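Nucleoside phosphorylase, putative (Trypanosoma brucei, PDB 3BJE) acts as a homodimeric uridine phosphorylase, splitting uridine with phosphate into uracil and ribose 1-phosphate, and carries bound calcium. Local coordinates at residues A43-V49 with P87-T93; F62-R68 with A79-G85. All coordinates share one frame; numbering follows the deposited sequence.

Contact 1 (A43-V49 with P87-T93); sequences ADRIIFV and PVTVIST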
loop_
_atom_site.group_PDB
_atom_site.type_symbol
_atom_site.label_atom_id
_atom_site.label_comp_id
_atom_site.label_asym_id
_atom_site.label_seq_id
_atom_site.Cartn_x
_atom_site.Cartn_y
_atom_site.Cartn_z
ATOM N N ALA A 43 -15.814 -2.323 17.490
ATOM C CA ALA A 43 -15.897 -3.563 18.272
ATOM C C ALA A 43 -14.501 -4.129 18.563
ATOM O O ALA A 43 -13.532 -3.794 17.890
ATOM C CB ALA A 43 -16.738 -4.605 17.528
ATOM N N ASP A 44 -14.414 -4.996 19.565
ATOM C CA ASP A 44 -13.172 -5.729 19.866
ATOM C C ASP A 44 -12.857 -6.791 18.816
ATOM O O ASP A 44 -11.706 -7.217 18.687
ATOM C CB ASP A 44 -13.265 -6.433 21.222
ATOM C CG ASP A 44 -13.302 -5.476 22.392
ATOM O OD1 ASP A 44 -12.987 -4.289 22.230
ATOM O OD2 ASP A 44 -13.649 -5.932 23.501
ATOM N N ARG A 45 -13.890 -7.213 18.095
ATOM C CA ARG A 45 -13.770 -8.242 17.078
ATOM C C ARG A 45 -13.929 -7.602 15.702
ATOM O O ARG A 45 -14.956 -6.992 15.416
ATOM C CB ARG A 45 -14.824 -9.332 17.288
ATOM C CG ARG A 45 -14.550 -10.240 18.473
ATOM C CD ARG A 45 -15.608 -11.328 18.581
ATOM N NE ARG A 45 -15.337 -12.270 19.670
ATOM C CZ ARG A 45 -15.562 -12.021 20.958
ATOM N NH1 ARG A 45 -15.281 -12.952 21.860
ATOM N NH2 ARG A 45 -16.058 -10.854 21.357
ATOM N N ILE A 46 -12.911 -7.767 14.863
ATOM C CA ILE A 46 -12.796 -7.064 13.590
ATOM C C ILE A 46 -12.449 -7.989 12.440
ATOM O O ILE A 46 -11.580 -8.839 12.563
ATOM C CB ILE A 46 -11.673 -5.980 13.684
ATOM C CG1 ILE A 46 -11.993 -4.988 14.810
ATOM C CG2 ILE A 46 -11.481 -5.241 12.348
ATOM C CD1 ILE A 46 -10.849 -4.021 15.200
ATOM N N ILE A 47 -13.161 -7.826 11.326
ATOM C CA ILE A 47 -12.772 -8.441 10.071
ATOM C C ILE A 47 -12.164 -7.381 9.169
ATOM O O ILE A 47 -12.772 -6.342 8.978
ATOM C CB ILE A 47 -13.956 -9.057 9.339
ATOM C CG1 ILE A 47 -14.581 -10.151 10.183
ATOM C CG2 ILE A 47 -13.488 -9.648 8.009
ATOM C CD1 ILE A 47 -15.830 -10.746 9.582
ATOM N N PHE A 48 -10.965 -7.653 8.645
ATOM C CA PHE A 48 -10.321 -6.812 7.635
ATOM C C PHE A 48 -10.621 -7.390 6.259
ATOM O O PHE A 48 -10.515 -8.604 6.031
ATOM C CB PHE A 48 -8.805 -6.815 7.786
ATOM C CG PHE A 48 -8.247 -5.932 8.862
ATOM C CD1 PHE A 48 -8.956 -4.905 9.459
ATOM C CD2 PHE A 48 -6.922 -6.102 9.203
ATOM C CE1 PHE A 48 -8.345 -4.109 10.419
ATOM C CE2 PHE A 48 -6.320 -5.311 10.149
ATOM C CZ PHE A 48 -7.031 -4.318 10.757
ATOM N N VAL A 49 -10.970 -6.522 5.329
ATOM C CA VAL A 49 -11.049 -6.892 3.921
ATOM C C VAL A 49 -10.240 -5.886 3.138
ATOM O O VAL A 49 -10.114 -4.763 3.541
ATOM C CB VAL A 49 -12.505 -6.897 3.411
ATOM C CG1 VAL A 49 -13.297 -7.989 4.139
ATOM C CG2 VAL A 49 -13.168 -5.522 3.579
ATOM N N PRO A 87 -20.816 -8.203 19.176
ATOM C CA PRO A 87 -20.364 -7.081 18.354
ATOM C C PRO A 87 -19.237 -7.444 17.413
ATOM O O PRO A 87 -18.266 -8.109 17.808
ATOM C CB PRO A 87 -19.871 -6.070 19.386
ATOM C CG PRO A 87 -20.673 -6.388 20.606
ATOM C CD PRO A 87 -20.712 -7.883 20.609
ATOM N N VAL A 88 -19.385 -6.993 16.176
ATOM C CA VAL A 88 -18.345 -7.162 15.160
ATOM C C VAL A 88 -18.268 -5.895 14.312
ATOM O O VAL A 88 -19.281 -5.224 14.077
ATOM C CB VAL A 88 -18.606 -8.390 14.260
ATOM C CG1 VAL A 88 -17.517 -8.508 13.164
ATOM C CG2 VAL A 88 -18.664 -9.668 15.089
ATOM N N THR A 89 -17.052 -5.562 13.893
ATOM C CA THR A 89 -16.810 -4.452 12.958
ATOM C C THR A 89 -16.095 -5.015 11.721
ATOM O O THR A 89 -15.154 -5.792 11.856
ATOM C CB THR A 89 -15.909 -3.353 13.581
ATOM O OG1 THR A 89 -16.556 -2.804 14.728
ATOM C CG2 THR A 89 -15.613 -2.215 12.582
ATOM N N VAL A 90 -16.576 -4.648 10.533
ATOM C CA VAL A 90 -15.853 -4.972 9.282
ATOM C C VAL A 90 -15.222 -3.664 8.807
ATOM O O VAL A 90 -15.885 -2.621 8.833
ATOM C CB VAL A 90 -16.750 -5.622 8.188
ATOM C CG1 VAL A 90 -17.985 -4.785 7.869
ATOM C CG2 VAL A 90 -15.924 -5.920 6.912
ATOM N N ILE A 91 -13.937 -3.735 8.445
ATOM C CA ILE A 91 -13.155 -2.602 7.973
ATOM C C ILE A 91 -12.461 -2.972 6.665
ATOM O O ILE A 91 -11.804 -4.031 6.594
ATOM C CB ILE A 91 -12.044 -2.197 8.978
ATOM C CG1 ILE A 91 -12.666 -1.755 10.301
ATOM C CG2 ILE A 91 -11.157 -1.099 8.396
ATOM C CD1 ILE A 91 -11.652 -1.489 11.413
ATOM N N SER A 92 -12.602 -2.125 5.648
ATOM C CA SER A 92 -11.760 -2.243 4.479
ATOM C C SER A 92 -10.476 -1.450 4.682
ATOM O O SER A 92 -10.512 -0.310 5.127
ATOM C CB SER A 92 -12.458 -1.781 3.193
ATOM O OG SER A 92 -12.833 -0.411 3.214
ATOM N N THR A 93 -9.364 -2.081 4.325
ATOM C CA THR A 93 -8.062 -1.486 4.518
ATOM C C THR A 93 -7.459 -0.935 3.243
ATOM O O THR A 93 -6.501 -0.175 3.300
ATOM C CB THR A 93 -7.100 -2.535 5.078
ATOM O OG1 THR A 93 -6.929 -3.588 4.127
ATOM C CG2 THR A 93 -7.627 -3.138 6.391
HETATM O O HOH W 1 -16.778 -8.076 20.002
#
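Phe48 and Thr93 meet where two parallel strands, 45-49 and 86-92, run toward the active site of this nucleoside phosphorylase. CG2 of Thr93 sits over one face of the Phe48 ring, 4.0 Å from its centroid, a CH-pi contact in which the two side chains cross at about a right angle. The methyl gets there because chi1 of Thr93 (63°) sets CG2 anti to the carbonyl carbon. On the same sheet face, Ile46 CG2 touches Ile91 CD1 at 3.9 Å, and helix 97-112 covers Phe48. Ile47, Val49 and Val90 occupy the other face, packed against helices 329-348 and 54-59. Just before strand 45-49, Ala43 N donates to OG1 of Thr89 at 2.9 Å, nearly straight at 167°; this hydroxyl, beside its own backbone N (chi1 -61°), also bonds Thr80. The backbone ladder begins with Thr89 N to Arg45 O at 3.0 Å and ends with Thr93 N to Val49 O at 2.9 Å. Mostly apolar faces thus leave the direct hydrogen bonds between the segments to the backbone and the Thr89 hydroxyl, while Ser92 OG turns to Arg77 N and Glu75 O; the strand ends lie beside bound ribose 1-phosphate, near Val49, and the calcium ligand Asn99, which bonds Thr93 O.

Contact 2 (F62-R68 with A79-G85); sequences FDKDSIR and ATGTYKG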
loop_
_atom_site.group_PDB
_atom_site.type_symbol
_atom_site.label_atom_id
_atom_site.label_comp_id
_atom_site.label_asym_id
_atom_site.label_seq_id
_atom_site.Cartn_x
_atom_site.Cartn_y
_atom_site.Cartn_z
ATOM N N PHE A 62 -24.612 -9.408 9.151
ATOM C CA PHE A 62 -24.828 -9.013 10.532
ATOM C C PHE A 62 -26.297 -9.190 10.887
ATOM O O PHE A 62 -27.171 -9.180 10.017
ATOM C CB PHE A 62 -24.424 -7.553 10.777
ATOM C CG PHE A 62 -22.931 -7.267 10.630
ATOM C CD1 PHE A 62 -21.997 -8.283 10.470
ATOM C CD2 PHE A 62 -22.473 -5.953 10.702
ATOM C CE1 PHE A 62 -20.645 -7.989 10.342
ATOM C CE2 PHE A 62 -21.127 -5.663 10.589
ATOM C CZ PHE A 62 -20.214 -6.678 10.418
ATOM N N ASP A 63 -26.554 -9.352 12.174
ATOM C CA ASP A 63 -27.908 -9.479 12.695
ATOM C C ASP A 63 -28.790 -8.331 12.195
ATOM O O ASP A 63 -28.325 -7.202 12.064
ATOM C CB ASP A 63 -27.880 -9.474 14.224
ATOM C CG ASP A 63 -27.066 -10.615 14.809
ATOM O OD1 ASP A 63 -26.982 -11.679 14.165
ATOM O OD2 ASP A 63 -26.544 -10.441 15.933
ATOM N N LYS A 64 -30.054 -8.630 11.908
ATOM C CA LYS A 64 -30.974 -7.657 11.318
ATOM C C LYS A 64 -31.039 -6.381 12.161
ATOM O O LYS A 64 -31.191 -6.438 13.383
ATOM C CB LYS A 64 -32.359 -8.291 11.120
ATOM C CG LYS A 64 -33.464 -7.327 10.667
ATOM C CD LYS A 64 -34.761 -8.094 10.313
ATOM C CE LYS A 64 -36.029 -7.230 10.405
ATOM N NZ LYS A 64 -36.608 -7.076 11.791
ATOM N N ASP A 65 -30.889 -5.239 11.486
ATOM C CA ASP A 65 -30.961 -3.903 12.099
ATOM C C ASP A 65 -29.925 -3.655 13.195
ATOM O O ASP A 65 -30.100 -2.769 14.033
ATOM C CB ASP A 65 -32.379 -3.627 12.613
ATOM C CG ASP A 65 -33.413 -3.654 11.495
ATOM O OD1 ASP A 65 -33.062 -3.238 10.367
ATOM O OD2 ASP A 65 -34.552 -4.098 11.744
ATOM N N SER A 66 -28.835 -4.410 13.179
ATOM C CA SER A 66 -27.818 -4.283 14.222
ATOM C C SER A 66 -26.723 -3.272 13.879
ATOM O O SER A 66 -25.932 -2.931 14.749
ATOM C CB SER A 66 -27.164 -5.637 14.503
ATOM O OG SER A 66 -26.373 -6.079 13.412
ATOM N N ILE A 67 -26.649 -2.822 12.626
ATOM C CA ILE A 67 -25.622 -1.856 12.242
ATOM C C ILE A 67 -25.894 -0.537 12.940
ATOM O O ILE A 67 -26.947 0.065 12.747
ATOM C CB ILE A 67 -25.521 -1.674 10.724
ATOM C CG1 ILE A 67 -25.097 -2.997 10.086
ATOM C CG2 ILE A 67 -24.507 -0.570 10.381
ATOM C CD1 ILE A 67 -25.159 -2.997 8.583
ATOM N N ARG A 68 -24.956 -0.137 13.794
ATOM C CA ARG A 68 -25.137 1.029 14.674
ATOM C C ARG A 68 -24.177 2.175 14.373
ATOM O O ARG A 68 -24.363 3.278 14.879
ATOM C CB ARG A 68 -24.990 0.615 16.145
ATOM C CG ARG A 68 -23.583 0.163 16.541
ATOM C CD ARG A 68 -23.534 -0.296 17.982
ATOM N NE ARG A 68 -22.192 -0.690 18.416
ATOM C CZ ARG A 68 -21.255 0.161 18.821
ATOM N NH1 ARG A 68 -21.504 1.462 18.850
ATOM N NH2 ARG A 68 -20.068 -0.300 19.206
ATOM N N ALA A 79 -18.203 -0.747 9.179
ATOM C CA ALA A 79 -19.573 -0.901 9.675
ATOM C C ALA A 79 -19.501 -1.779 10.900
ATOM O O ALA A 79 -18.784 -2.781 10.903
ATOM C CB ALA A 79 -20.468 -1.544 8.614
ATOM N N THR A 80 -20.269 -1.424 11.916
ATOM C CA THR A 80 -20.283 -2.148 13.183
ATOM C C THR A 80 -21.705 -2.564 13.495
ATOM O O THR A 80 -22.589 -1.721 13.551
ATOM C CB THR A 80 -19.743 -1.247 14.315
ATOM O OG1 THR A 80 -18.371 -0.937 14.028
ATOM C CG2 THR A 80 -19.873 -1.946 15.674
ATOM N N GLY A 81 -21.912 -3.868 13.671
ATOM C CA GLY A 81 -23.204 -4.411 14.090
ATOM C C GLY A 81 -22.939 -5.554 15.045
ATOM O O GLY A 81 -21.997 -5.496 15.830
ATOM N N THR A 82 -23.773 -6.584 14.970
ATOM C CA THR A 82 -23.588 -7.794 15.768
ATOM C C THR A 82 -23.784 -8.997 14.877
ATOM O O THR A 82 -24.434 -8.909 13.835
ATOM C CB THR A 82 -24.578 -7.871 16.967
ATOM O OG1 THR A 82 -25.931 -7.884 16.482
ATOM C CG2 THR A 82 -24.411 -6.701 17.938
ATOM N N TYR A 83 -23.193 -10.113 15.301
ATOM C CA TYR A 83 -23.378 -11.408 14.654
ATOM C C TYR A 83 -23.674 -12.405 15.749
ATOM O O TYR A 83 -22.850 -12.594 16.643
ATOM C CB TYR A 83 -22.128 -11.848 13.882
ATOM C CG TYR A 83 -22.323 -13.181 13.174
ATOM C CD1 TYR A 83 -23.074 -13.267 12.005
ATOM C CD2 TYR A 83 -21.778 -14.351 13.687
ATOM C CE1 TYR A 83 -23.272 -14.481 11.364
ATOM C CE2 TYR A 83 -21.979 -15.588 13.044
ATOM C CZ TYR A 83 -22.719 -15.634 11.886
ATOM O OH TYR A 83 -22.917 -16.842 11.246
ATOM N N LYS A 84 -24.864 -13.005 15.695
ATOM C CA LYS A 84 -25.342 -13.900 16.749
ATOM C C LYS A 84 -25.245 -13.218 18.108
ATOM O O LYS A 84 -24.995 -13.855 19.135
ATOM C CB LYS A 84 -24.617 -15.252 16.686
ATOM C CG LYS A 84 -24.959 -16.012 15.413
ATOM C CD LYS A 84 -24.466 -17.441 15.418
ATOM C CE LYS A 84 -25.130 -18.233 14.281
ATOM N NZ LYS A 84 -24.568 -19.621 14.083
ATOM N N GLY A 85 -25.479 -11.914 18.094
ATOM C CA GLY A 85 -25.454 -11.099 19.287
ATOM C C GLY A 85 -24.120 -10.540 19.722
ATOM O O GLY A 85 -24.080 -9.700 20.599
HETATM O O HOH W 2 -22.146 -3.460 17.867
#
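Asp63 and Thr82 join a type II beta turn, Asp63 to Ser66, to the C-terminal end of strand 76-83 in the phosphorylase fold. Their side chains cross at about a right angle, and the Thr82 hydroxyl donates a hydrogen bond to Asp63 OD2 at 2.7 Å. It comes from the anti side of that oxygen, 25° out of the carboxylate plane. The syn lone pair of OD2 takes Gly85 N at 2.8 Å, while OD1 uses its own syn lone pair for Lys84 N at 2.9 Å, a more bent bond of 145°. Three donors therefore fix the rotation of the carboxylate, which spans the end of the strand and the bend behind it; two backbone N-H groups facing it would probably stabilise its negative charge. The backbone adds Asp63 N to Thr82 O.

Ser66, across the turn, places OG between its backbone N and carbonyl carbon (chi1 68°). There it donates to Asp63 O at 2.6 Å and receives Thr82 N at 3.1 Å, linking the turn's first carbonyl to the strand. Ser66 N reaches Asp63 O from the same face of the carbonyl plane as OG. Close by, the loop settles against the backbone of Gly81, whose CA lies against Ser66 O in a CA-H...O contact of 3.2 Å. The Phe62 ring turns its edge to Ala79 O, with CE2 the nearest atom, and its other packing includes Leu343 of helix 329-348.

Farther along, Arg68 N bonds Thr80 O. The extended Arg68 side chain passes obliquely by Thr80 CG2, and its NH1 hydrogen-bonds Asp40 O. A water in the guanidinium plane accepts from Arg68 NE at 2.8 Å and donates to Gly81 O.

Contact 1 lies in the buried heart of the chain, its centre about 11 Å from that of the chain, whereas the centre of contact 2 lies about 22 Å away, partly exposed and away from the annotated sites. Strands 76-83 and 86-92 follow one another and pair antiparallel, so the strand of contact 2 neighbours one strand of contact 1 in the same sheet; contact 2 is nested within the loop that contact 1 closes. They meet directly through the Thr80 and Thr89 hydroxyls, 2.7 Å apart at OG1. Their chemistry follows location: mainly a parallel backbone ladder between largely apolar faces inside, a loop held chiefly by a carboxylate and hydroxyls nearer the surface. Helix 329-348 packs on both.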